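Local coordinates for intracellular exo-alpha-(1->5)-L-arabinofuranosidase (Bifidobacterium longum, PDB 2Y2W), which hydrolyses terminal alpha-(1->5)-linked L-arabinofuranosyl units of arabinans in plant cell-wall breakdown, and is also active on wheat arabinoxylan, at residues Leu181-Gly186 with Thr190-Gln195; Asp194-Val197 with Glu203-Asp206; Gly342-Asp347 with His374-Ile379; Gln409-Asn412 with Pro416-Ala419. One frame throughout, in Å; residues are numbered along the deposited sequence.

Read from the N terminus, the four contacts fall into two pairs in the helices and loops around a barrel of eight parallel strands. Contact 1 packs the end of helix 174-185 against helix 191-198 across the short turn after Gly186; contact 2 starts on that second helix, sharing Asp194 and Gln195 with contact 1, and closes the loop leading to strand 209-212. About 36 Å from contact 2, centre to centre, contact 3 shuts the long excursion after strand 335-341, and contact 4 then folds the loop behind strand 402-408 onto strand 417-419. None nests inside another. Contacts 3 and 4 touch through Glu377, so the loops following the last two barrel strands meet near Trp344 and Gln409, which probably recognise the substrate.

Contact 1: Leu181-Gly186 with Thr190-Gln195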
loop_
_atom_site.group_PDB
_atom_site.type_symbol
_atom_site.label_atom_id
_atom_site.label_comp_id
_atom_site.label_asym_id
_atom_site.label_seq_id
_atom_site.Cartn_x
_atom_site.Cartn_y
_atom_site.Cartn_z
ATOM N N LEU D 181 -2.231 -11.986 -14.949
ATOM C CA LEU D 181 -1.630 -13.302 -15.140
ATOM C C LEU D 181 -2.700 -14.352 -15.453
ATOM O O LEU D 181 -2.560 -15.136 -16.392
ATOM C CB LEU D 181 -0.824 -13.694 -13.894
ATOM C CG LEU D 181 -0.240 -15.105 -13.769
ATOM C CD1 LEU D 181 0.760 -15.407 -14.878
ATOM C CD2 LEU D 181 0.403 -15.264 -12.408
ATOM N N GLU D 182 -3.766 -14.347 -14.660
ATOM C CA GLU D 182 -4.902 -15.240 -14.851
ATOM C C GLU D 182 -5.612 -14.966 -16.179
ATOM O O GLU D 182 -5.980 -15.899 -16.888
ATOM C CB GLU D 182 -5.872 -15.083 -13.681
ATOM C CG GLU D 182 -7.042 -16.051 -13.658
ATOM C CD GLU D 182 -7.922 -15.872 -12.422
ATOM O OE1 GLU D 182 -7.478 -15.217 -11.450
ATOM O OE2 GLU D 182 -9.054 -16.397 -12.412
ATOM N N TYR D 183 -5.795 -13.688 -16.511
ATOM C CA TYR D 183 -6.471 -13.296 -17.749
ATOM C C TYR D 183 -5.684 -13.738 -18.974
ATOM O O TYR D 183 -6.255 -14.228 -19.952
ATOM C CB TYR D 183 -6.688 -11.779 -17.801
ATOM C CG TYR D 183 -7.225 -11.284 -19.127
ATOM C CD1 TYR D 183 -8.595 -11.204 -19.359
ATOM C CD2 TYR D 183 -6.359 -10.901 -20.155
ATOM C CE1 TYR D 183 -9.091 -10.760 -20.572
ATOM C CE2 TYR D 183 -6.845 -10.457 -21.375
ATOM C CZ TYR D 183 -8.212 -10.387 -21.576
ATOM O OH TYR D 183 -8.700 -9.946 -22.780
ATOM N N VAL D 184 -4.371 -13.563 -18.905
ATOM C CA VAL D 184 -3.502 -13.794 -20.044
ATOM C C VAL D 184 -3.132 -15.278 -20.250
ATOM O O VAL D 184 -2.978 -15.725 -21.390
ATOM C CB VAL D 184 -2.246 -12.888 -19.947
ATOM C CG1 VAL D 184 -1.143 -13.546 -19.138
ATOM C CG2 VAL D 184 -1.748 -12.522 -21.315
ATOM N N ASN D 185 -3.014 -16.036 -19.160
ATOM C CA ASN D 185 -2.447 -17.388 -19.219
ATOM C C ASN D 185 -3.311 -18.497 -18.628
ATOM O O ASN D 185 -2.975 -19.678 -18.741
ATOM C CB ASN D 185 -1.065 -17.415 -18.554
ATOM C CG ASN D 185 0.028 -16.846 -19.439
ATOM O OD1 ASN D 185 -0.151 -16.682 -20.650
ATOM N ND2 ASN D 185 1.173 -16.542 -18.836
ATOM N N GLY D 186 -4.416 -18.120 -17.996
ATOM C CA GLY D 186 -5.294 -19.086 -17.352
ATOM C C GLY D 186 -6.002 -19.984 -18.345
ATOM O O GLY D 186 -6.198 -19.615 -19.503
ATOM N N THR D 190 -12.472 -19.993 -15.790
ATOM C CA THR D 190 -12.385 -19.038 -14.693
ATOM C C THR D 190 -12.834 -17.672 -15.229
ATOM O O THR D 190 -12.718 -17.410 -16.431
ATOM C CB THR D 190 -10.952 -18.991 -14.106
ATOM O OG1 THR D 190 -11.008 -18.822 -12.683
ATOM C CG2 THR D 190 -10.125 -17.873 -14.727
ATOM N N ALA D 191 -13.354 -16.814 -14.352
ATOM C CA ALA D 191 -13.942 -15.538 -14.782
ATOM C C ALA D 191 -13.008 -14.695 -15.654
ATOM O O ALA D 191 -13.412 -14.233 -16.725
ATOM C CB ALA D 191 -14.435 -14.733 -13.589
ATOM N N TRP D 192 -11.770 -14.505 -15.191
ATOM C CA TRP D 192 -10.778 -13.708 -15.911
ATOM C C TRP D 192 -10.392 -14.318 -17.255
ATOM O O TRP D 192 -10.286 -13.603 -18.248
ATOM C CB TRP D 192 -9.520 -13.488 -15.064
ATOM C CG TRP D 192 -9.645 -12.420 -14.015
ATOM C CD1 TRP D 192 -9.531 -12.586 -12.663
ATOM C CD2 TRP D 192 -9.894 -11.023 -14.227
ATOM N NE1 TRP D 192 -9.693 -11.385 -12.022
ATOM C CE2 TRP D 192 -9.922 -10.407 -12.954
ATOM C CE3 TRP D 192 -10.100 -10.230 -15.367
ATOM C CZ2 TRP D 192 -10.149 -9.033 -12.787
ATOM C CZ3 TRP D 192 -10.329 -8.862 -15.200
ATOM C CH2 TRP D 192 -10.351 -8.282 -13.917
ATOM N N ALA D 193 -10.182 -15.633 -17.281
ATOM C CA ALA D 193 -9.790 -16.332 -18.507
ATOM C C ALA D 193 -10.921 -16.367 -19.528
ATOM O O ALA D 193 -10.678 -16.240 -20.728
ATOM C CB ALA D 193 -9.304 -17.733 -18.202
ATOM N N ASP D 194 -12.152 -16.537 -19.042
ATOM C CA ASP D 194 -13.344 -16.525 -19.893
ATOM C C ASP D 194 -13.536 -15.186 -20.606
ATOM O O ASP D 194 -14.085 -15.145 -21.710
ATOM C CB ASP D 194 -14.595 -16.899 -19.094
ATOM C CG ASP D 194 -14.657 -18.386 -18.753
ATOM O OD1 ASP D 194 -13.678 -19.116 -19.029
ATOM O OD2 ASP D 194 -15.691 -18.828 -18.205
ATOM N N GLN D 195 -13.075 -14.105 -19.979
ATOM C CA GLN D 195 -13.059 -12.787 -20.614
ATOM C C GLN D 195 -12.141 -12.767 -21.829
ATOM O O GLN D 195 -12.507 -12.224 -22.867
ATOM C CB GLN D 195 -12.646 -11.693 -19.627
ATOM C CG GLN D 195 -13.787 -11.147 -18.786
ATOM C CD GLN D 195 -13.372 -9.954 -17.942
ATOM O OE1 GLN D 195 -12.784 -8.993 -18.442
ATOM N NE2 GLN D 195 -13.687 -10.008 -16.649
HETATM O O HOH W 1 -11.509 -15.471 -12.394
#
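Two consecutive helices, 174-185 and 191-198, pack at the outer side of the barrel, with Glu182 and Tyr183 of the first meeting Thr190, Trp192 and Gln195 of the second. Their axes approach to 7.3 Å at a crossing angle of -45°. The nearest CA pair is Tyr183 and Ala193; further on, Ala193 CB packs 3.9 Å from Gly186 O, where a side chain on Gly186 would be tight. With CG anti to the backbone N (chi1 -174°) and the chain extended beyond it, Glu182 reaches across to the start of helix 191-198. There Glu182 OE2 receives a hydrogen bond from a water at 2.6 Å, and this water accepts from Trp192 N at 3.0 Å. The carboxylate thus faces the first turn of the helix, whose N-terminal end would probably favour a negative charge. Its plane stands 78° from that of the indole, and Glu182 OE1 is 3.6 Å from Trp192 CD1. An alanine here would remove the water's carboxylate acceptor, and is likely to leave the water bridge to Trp192 N loosely held and a gap beside the indole. Next to it in the interface, Tyr183 CD1 comes to 3.1 Å from Trp192 O, while Gln195 CB meets the ring edge at Tyr183 CE1, 3.8 Å away. The phenol is held at its tip by Asp150. Thr190 OG1 hydrogen-bonds Met133 O of a second subunit, whose Arg134 and Arg135 also pack here. The pair belongs to the beta-alpha-beta crossover joining the third and fourth strands of a TIM barrel.

Contact 2: Asp194-Val197 with Glu203-Asp206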
loop_
_atom_site.group_PDB
_atom_site.type_symbol
_atom_site.label_atom_id
_atom_site.label_comp_id
_atom_site.label_asym_id
_atom_site.label_seq_id
_atom_site.Cartn_x
_atom_site.Cartn_y
_atom_site.Cartn_z
ATOM N N ASP D 194 -12.152 -16.537 -19.042
ATOM C CA ASP D 194 -13.344 -16.525 -19.893
ATOM C C ASP D 194 -13.536 -15.186 -20.606
ATOM O O ASP D 194 -14.085 -15.145 -21.710
ATOM C CB ASP D 194 -14.595 -16.899 -19.094
ATOM C CG ASP D 194 -14.657 -18.386 -18.753
ATOM O OD1 ASP D 194 -13.678 -19.116 -19.029
ATOM O OD2 ASP D 194 -15.691 -18.828 -18.205
ATOM N N GLN D 195 -13.075 -14.105 -19.979
ATOM C CA GLN D 195 -13.059 -12.787 -20.614
ATOM C C GLN D 195 -12.141 -12.767 -21.829
ATOM O O GLN D 195 -12.507 -12.224 -22.867
ATOM C CB GLN D 195 -12.646 -11.693 -19.627
ATOM C CG GLN D 195 -13.787 -11.147 -18.786
ATOM C CD GLN D 195 -13.372 -9.954 -17.942
ATOM O OE1 GLN D 195 -12.784 -8.993 -18.442
ATOM N NE2 GLN D 195 -13.687 -10.008 -16.649
ATOM N N ARG D 196 -10.960 -13.367 -21.697
ATOM C CA ARG D 196 -10.015 -13.472 -22.811
ATOM C C ARG D 196 -10.629 -14.252 -23.970
ATOM O O ARG D 196 -10.503 -13.852 -25.129
ATOM C CB ARG D 196 -8.718 -14.144 -22.363
ATOM C CG ARG D 196 -7.538 -13.910 -23.295
ATOM C CD ARG D 196 -6.671 -15.150 -23.463
ATOM N NE ARG D 196 -6.491 -15.889 -22.217
ATOM C CZ ARG D 196 -7.001 -17.094 -21.968
ATOM N NH1 ARG D 196 -7.727 -17.728 -22.881
ATOM N NH2 ARG D 196 -6.777 -17.668 -20.795
ATOM N N VAL D 197 -11.289 -15.362 -23.639
ATOM C CA VAL D 197 -11.999 -16.189 -24.616
ATOM C C VAL D 197 -13.089 -15.377 -25.326
ATOM O O VAL D 197 -13.188 -15.401 -26.555
ATOM C CB VAL D 197 -12.615 -17.453 -23.947
ATOM C CG1 VAL D 197 -13.389 -18.288 -24.962
ATOM C CG2 VAL D 197 -11.529 -18.296 -23.280
ATOM N N GLU D 203 -7.075 -19.708 -26.504
ATOM C CA GLU D 203 -5.929 -20.330 -25.849
ATOM C C GLU D 203 -5.178 -19.331 -24.963
ATOM O O GLU D 203 -5.182 -18.127 -25.243
ATOM C CB GLU D 203 -4.986 -20.934 -26.904
ATOM C CG GLU D 203 -4.069 -19.934 -27.636
ATOM C CD GLU D 203 -4.789 -19.011 -28.626
ATOM O OE1 GLU D 203 -6.034 -19.079 -28.757
ATOM O OE2 GLU D 203 -4.092 -18.209 -29.285
ATOM N N PRO D 204 -4.546 -19.822 -23.878
ATOM C CA PRO D 204 -3.648 -18.969 -23.100
ATOM C C PRO D 204 -2.535 -18.394 -23.970
ATOM O O PRO D 204 -2.104 -19.034 -24.930
ATOM C CB PRO D 204 -3.073 -19.929 -22.060
ATOM C CG PRO D 204 -4.163 -20.906 -21.842
ATOM C CD PRO D 204 -4.795 -21.107 -23.197
ATOM N N MET D 205 -2.087 -17.191 -23.630
ATOM C CA MET D 205 -1.079 -16.486 -24.416
ATOM C C MET D 205 0.338 -17.020 -24.198
ATOM O O MET D 205 1.247 -16.712 -24.975
ATOM C CB MET D 205 -1.136 -14.986 -24.128
ATOM C CG MET D 205 -2.474 -14.350 -24.457
ATOM S SD MET D 205 -2.397 -12.561 -24.323
ATOM C CE MET D 205 -4.125 -12.118 -24.490
ATOM N N ASP D 206 0.510 -17.825 -23.149
ATOM C CA ASP D 206 1.802 -18.412 -22.779
ATOM C C ASP D 206 2.923 -17.375 -22.694
ATOM O O ASP D 206 3.947 -17.480 -23.379
ATOM C CB ASP D 206 2.188 -19.562 -23.723
ATOM C CG ASP D 206 1.235 -20.743 -23.637
ATOM O OD1 ASP D 206 0.523 -20.887 -22.614
ATOM O OD2 ASP D 206 1.206 -21.537 -24.603
#
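Arg196 lays its guanidinium against the peptide that joins Glu203 to Pro204, and this flat-on packing is the main part of the contact. Pro204 CA sits over the centre of the Arg196 group, 4.0 Å above its plane. Glu203 O lies over the same planar group, 3.5 Å from Arg196 NH1, at an angle too poor for a hydrogen bond; the carbonyl rests on the group instead of meeting an N-H. The bends at chi2 and chi3 (-141° and -40°) turn the guanidinium flat to the loop.

The apolar part is carried by the arginine's own methylenes. Met205, extended beyond CG, runs past Arg196 in the opposite direction and brings Met205 CE to 4.0 Å from Arg196 CG and 4.1 Å from Arg196 CD.

The hydrogen bonds of Arg196 go to atoms beyond Glu203-Asp206. Arg196 NE donates to Tyr183 O and NH1 to Ile201 O, so the N-H edges are engaged while the face remains for packing. Tyr183 O lies in the last turn of helix 174-185, an end where a positive charge is probably welcome. Glu203 turns its carboxylate to Tyr153.

Within the fold, Arg196 projects from helix 191-198 toward the loop entering strand 209-212. Met205 fills the corner between helices 149-159 and 174-185, and its backbone bonds to Val184 of the latter.

Contact 3: Gly342-Asp347 with His374-Ile379; sequences GVWYSD and HLLEDI
Trp344, with CG anti to the backbone N (chi1 171°), swings its indole out toward Leu376, while Asp378, whose CG lies opposite its own carbonyl carbon (chi1 -73°), directs its carboxylate at the start of Tyr345. There Tyr345 N donates to Asp378 OD2 over 3.0 Å, meeting it on the syn side but 29° out of the carboxylate plane. The same Asp378 OD2 also lies in the plane of the indole, at its edge, 3.4 Å from Trp344 CD1. Leu376 covers one indole face: its CD2 stands 3.4 Å above the Trp344 plane, offset toward the rim, with Leu376 CG 3.5 Å from Trp344 NE1. On the opposite face Ser346 CB sits over the centre at 3.8 Å, so the ring is clamped between the two. Tyr345 is the centre of an inverse gamma turn, and its hydroxyl bonds to Asp384.

Trp344, inferred from relatives to matter in substrate recognition, also meets Tyr286, a probable arabinofuranose-binding residue, edge-to-face. The single N-H bond to Asp378 OD2, with the indole edge beside it, would suit a charged Asp378 but does not establish it, while carbon packing on both faces would hinder the indole from turning.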
loop_
_atom_site.group_PDB
_atom_site.type_symbol
_atom_site.label_atom_id
_atom_site.label_comp_id
_atom_site.label_asym_id
_atom_site.label_seq_id
_atom_site.Cartn_x
_atom_site.Cartn_y
_atom_site.Cartn_z
ATOM N N GLY D 342 20.752 1.257 -25.523
ATOM C CA GLY D 342 20.856 1.927 -26.817
ATOM C C GLY D 342 21.288 3.377 -26.737
ATOM O O GLY D 342 21.578 3.892 -25.656
ATOM N N VAL D 343 21.326 4.031 -27.895
ATOM C CA VAL D 343 21.696 5.437 -27.988
ATOM C C VAL D 343 20.458 6.320 -27.862
ATOM O O VAL D 343 19.498 6.158 -28.616
ATOM C CB VAL D 343 22.450 5.744 -29.311
ATOM C CG1 VAL D 343 22.655 7.242 -29.492
ATOM C CG2 VAL D 343 23.792 5.023 -29.344
ATOM N N TRP D 344 20.486 7.242 -26.898
ATOM C CA TRP D 344 19.406 8.214 -26.705
ATOM C C TRP D 344 19.926 9.573 -26.240
ATOM O O TRP D 344 20.528 9.690 -25.170
ATOM C CB TRP D 344 18.348 7.669 -25.732
ATOM C CG TRP D 344 17.296 8.670 -25.287
ATOM C CD1 TRP D 344 16.763 9.693 -26.022
ATOM C CD2 TRP D 344 16.634 8.709 -24.014
ATOM N NE1 TRP D 344 15.828 10.376 -25.283
ATOM C CE2 TRP D 344 15.726 9.791 -24.048
ATOM C CE3 TRP D 344 16.723 7.936 -22.849
ATOM C CZ2 TRP D 344 14.912 10.123 -22.958
ATOM C CZ3 TRP D 344 15.911 8.266 -21.764
ATOM C CH2 TRP D 344 15.019 9.351 -21.828
ATOM N N TYR D 345 19.684 10.593 -27.062
ATOM C CA TYR D 345 20.017 11.976 -26.727
ATOM C C TYR D 345 18.981 12.534 -25.752
ATOM O O TYR D 345 17.982 13.137 -26.157
ATOM C CB TYR D 345 20.121 12.828 -27.999
ATOM C CG TYR D 345 21.357 12.534 -28.821
ATOM C CD1 TYR D 345 21.345 11.550 -29.812
ATOM C CD2 TYR D 345 22.542 13.233 -28.603
ATOM C CE1 TYR D 345 22.489 11.270 -30.564
ATOM C CE2 TYR D 345 23.688 12.961 -29.346
ATOM C CZ TYR D 345 23.656 11.981 -30.323
ATOM O OH TYR D 345 24.791 11.717 -31.056
ATOM N N SER D 346 19.236 12.320 -24.463
ATOM C CA SER D 346 18.269 12.604 -23.402
ATOM C C SER D 346 18.214 14.068 -22.963
ATOM O O SER D 346 17.363 14.444 -22.153
ATOM C CB SER D 346 18.520 11.691 -22.196
ATOM O OG SER D 346 19.879 11.727 -21.797
ATOM N N ASP D 347 19.109 14.891 -23.505
ATOM C CA ASP D 347 19.124 16.326 -23.211
ATOM C C ASP D 347 17.902 17.065 -23.762
ATOM O O ASP D 347 17.460 18.062 -23.183
ATOM C CB ASP D 347 20.426 16.979 -23.695
ATOM C CG ASP D 347 20.744 16.672 -25.150
ATOM O OD1 ASP D 347 20.281 15.640 -25.678
ATOM O OD2 ASP D 347 21.482 17.470 -25.765
ATOM N N HIS D 374 5.114 13.469 -31.760
ATOM C CA HIS D 374 6.486 13.129 -32.120
ATOM C C HIS D 374 7.416 13.362 -30.930
ATOM O O HIS D 374 7.849 14.490 -30.675
ATOM C CB HIS D 374 6.936 13.934 -33.344
ATOM C CG HIS D 374 6.204 13.578 -34.600
ATOM N ND1 HIS D 374 6.758 12.795 -35.589
ATOM C CD2 HIS D 374 4.956 13.891 -35.023
ATOM C CE1 HIS D 374 5.886 12.644 -36.569
ATOM N NE2 HIS D 374 4.783 13.299 -36.251
ATOM N N LEU D 375 7.699 12.285 -30.202
ATOM C CA LEU D 375 8.555 12.336 -29.017
ATOM C C LEU D 375 9.728 11.378 -29.150
ATOM O O LEU D 375 9.556 10.241 -29.595
ATOM C CB LEU D 375 7.759 11.984 -27.756
ATOM C CG LEU D 375 6.656 12.923 -27.254
ATOM C CD1 LEU D 375 5.806 12.216 -26.207
ATOM C CD2 LEU D 375 7.228 14.224 -26.693
ATOM N N LEU D 376 10.913 11.849 -28.761
ATOM C CA LEU D 376 12.133 11.038 -28.737
ATOM C C LEU D 376 12.479 10.422 -30.095
ATOM O O LEU D 376 12.978 9.294 -30.165
ATOM C CB LEU D 376 12.033 9.940 -27.665
ATOM C CG LEU D 376 12.411 10.236 -26.210
ATOM C CD1 LEU D 376 11.479 11.253 -25.550
ATOM C CD2 LEU D 376 12.425 8.936 -25.422
ATOM N N GLU D 377 12.222 11.165 -31.170
ATOM C CA GLU D 377 12.473 10.663 -32.521
ATOM C C GLU D 377 13.873 11.029 -33.012
ATOM O O GLU D 377 14.032 11.782 -33.975
ATOM C CB GLU D 377 11.390 11.143 -33.494
ATOM C CG GLU D 377 10.029 10.488 -33.275
ATOM C CD GLU D 377 9.049 10.744 -34.409
ATOM O OE1 GLU D 377 9.415 11.427 -35.394
ATOM O OE2 GLU D 377 7.901 10.257 -34.310
ATOM N N ASP D 378 14.881 10.484 -32.337
ATOM C CA ASP D 378 16.276 10.768 -32.654
ATOM C C ASP D 378 16.655 10.248 -34.034
ATOM O O ASP D 378 16.317 9.120 -34.398
ATOM C CB ASP D 378 17.204 10.172 -31.589
ATOM C CG ASP D 378 17.166 10.941 -30.276
ATOM O OD1 ASP D 378 16.679 12.095 -30.255
ATOM O OD2 ASP D 378 17.635 10.389 -29.257
ATOM N N ILE D 379 17.349 11.092 -34.793
ATOM C CA ILE D 379 17.802 10.746 -36.137
ATOM C C ILE D 379 19.275 10.356 -36.041
ATOM O O ILE D 379 20.134 11.195 -35.763
ATOM C CB ILE D 379 17.589 11.918 -37.140
ATOM C CG1 ILE D 379 16.278 12.670 -36.858
ATOM C CG2 ILE D 379 17.604 11.415 -38.572
ATOM C CD1 ILE D 379 14.997 11.915 -37.235
#

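Contact 4: Gln409-Asn412 with Pro416-Ala419; sequences QLVN and PIMA
Val411, Ile417 and Ala419 form the apolar centre, with Val411 CG1 4.0 Å from Ala419 CB and also near Ile417 CG2. Leu410 extends the patch, Leu410 CD1 coming to 4.4 Å from Ile417 CD1. Helix 94-103 closes over this cluster through Val96 and Leu99, and Phe431 of helix 431-440 packs against Ile417. At one end Pro416 CD rests on Gln409 O at 3.3 Å, a close contact of the proline ring with a backbone carbonyl.

The loop concerned follows strand 402-408, the eighth of the TIM barrel, and doubles back to strand 417-419, which pairs with strand 425-427. Gln409 opens it at the active-site end; by similarity it binds arabinofuranose, and its NE2 bonds weakly to Glu69.

Moving outward, Ile417 O takes two approaches: Val411 CA makes a C-H...O contact at 3.3 Å, and Asn412 N donates an almost straight hydrogen bond of 2.8 Å. Met418 curls back so that Met418 SD lies 3.4 Å from Asn412 O. At the polar edge, with CG anti to the carbonyl carbon (chi1 -74°), the Asn412 amide reaches Ala419 and bridges its N and O. Asn412 OD1 accepts from Ala419 N at 2.6 Å, the donor tilted 25° from the carbonyl plane, and Asn412 ND2 donates to a lone pair of Ala419 O at 3.3 Å, bent to 138°. A leucine in its place would remove both amide ends and probably leave Ala419 N without this acceptor in a buried site. Asn412 ND2 also donates to Arg73 O, while Arg73 NH2 in turn reaches Ala419 O.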
loop_
_atom_site.group_PDB
_atom_site.type_symbol
_atom_site.label_atom_id
_atom_site.label_comp_id
_atom_site.label_asym_id
_atom_site.label_seq_id
_atom_site.Cartn_x
_atom_site.Cartn_y
_atom_site.Cartn_z
ATOM N N GLN D 409 14.076 1.978 -28.737
ATOM C CA GLN D 409 12.860 1.168 -28.843
ATOM C C GLN D 409 12.678 0.669 -30.282
ATOM O O GLN D 409 13.549 0.884 -31.126
ATOM C CB GLN D 409 11.635 1.956 -28.356
ATOM C CG GLN D 409 11.506 2.005 -26.832
ATOM C CD GLN D 409 10.324 2.819 -26.344
ATOM O OE1 GLN D 409 9.296 2.914 -27.013
ATOM N NE2 GLN D 409 10.462 3.402 -25.160
ATOM N N LEU D 410 11.558 0.007 -30.564
ATOM C CA LEU D 410 11.389 -0.685 -31.847
ATOM C C LEU D 410 11.074 0.224 -33.043
ATOM O O LEU D 410 11.693 0.090 -34.101
ATOM C CB LEU D 410 10.351 -1.808 -31.732
ATOM C CG LEU D 410 10.255 -2.790 -32.906
ATOM C CD1 LEU D 410 11.572 -3.535 -33.140
ATOM C CD2 LEU D 410 9.112 -3.769 -32.697
ATOM N N VAL D 411 10.109 1.126 -32.881
ATOM C CA VAL D 411 9.658 1.975 -33.989
ATOM C C VAL D 411 9.503 3.443 -33.574
ATOM O O VAL D 411 8.923 3.740 -32.531
ATOM C CB VAL D 411 8.329 1.456 -34.611
ATOM C CG1 VAL D 411 7.999 2.202 -35.899
ATOM C CG2 VAL D 411 8.404 -0.035 -34.882
ATOM N N ASN D 412 10.038 4.340 -34.406
ATOM C CA ASN D 412 9.921 5.804 -34.254
ATOM C C ASN D 412 10.643 6.415 -33.053
ATOM O O ASN D 412 11.385 7.389 -33.199
ATOM C CB ASN D 412 8.455 6.264 -34.294
ATOM C CG ASN D 412 7.861 6.218 -35.691
ATOM O OD1 ASN D 412 8.580 6.252 -36.691
ATOM N ND2 ASN D 412 6.538 6.153 -35.764
ATOM N N PRO D 416 15.582 1.839 -34.686
ATOM C CA PRO D 416 16.205 1.479 -35.960
ATOM C C PRO D 416 15.208 1.576 -37.115
ATOM O O PRO D 416 15.602 1.778 -38.262
ATOM C CB PRO D 416 16.631 0.025 -35.741
ATOM C CG PRO D 416 15.728 -0.485 -34.683
ATOM C CD PRO D 416 15.429 0.670 -33.797
ATOM N N ILE D 417 13.926 1.435 -36.795
ATOM C CA ILE D 417 12.862 1.545 -37.773
ATOM C C ILE D 417 12.099 2.841 -37.537
ATOM O O ILE D 417 11.553 3.065 -36.453
ATOM C CB ILE D 417 11.880 0.352 -37.686
ATOM C CG1 ILE D 417 12.635 -0.982 -37.757
ATOM C CG2 ILE D 417 10.823 0.451 -38.786
ATOM C CD1 ILE D 417 11.812 -2.186 -37.315
ATOM N N MET D 418 12.082 3.698 -38.554
ATOM C CA MET D 418 11.265 4.903 -38.539
ATOM C C MET D 418 10.092 4.715 -39.484
ATOM O O MET D 418 10.262 4.197 -40.586
ATOM C CB MET D 418 12.088 6.119 -38.961
ATOM C CG MET D 418 12.986 6.701 -37.872
ATOM S SD MET D 418 12.080 7.494 -36.525
ATOM C CE MET D 418 11.319 8.895 -37.348
ATOM N N ALA D 419 8.908 5.135 -39.050
ATOM C CA ALA D 419 7.693 4.997 -39.851
ATOM C C ALA D 419 6.942 6.323 -39.956
ATOM O O ALA D 419 6.521 6.890 -38.945
ATOM C CB ALA D 419 6.802 3.911 -39.273
#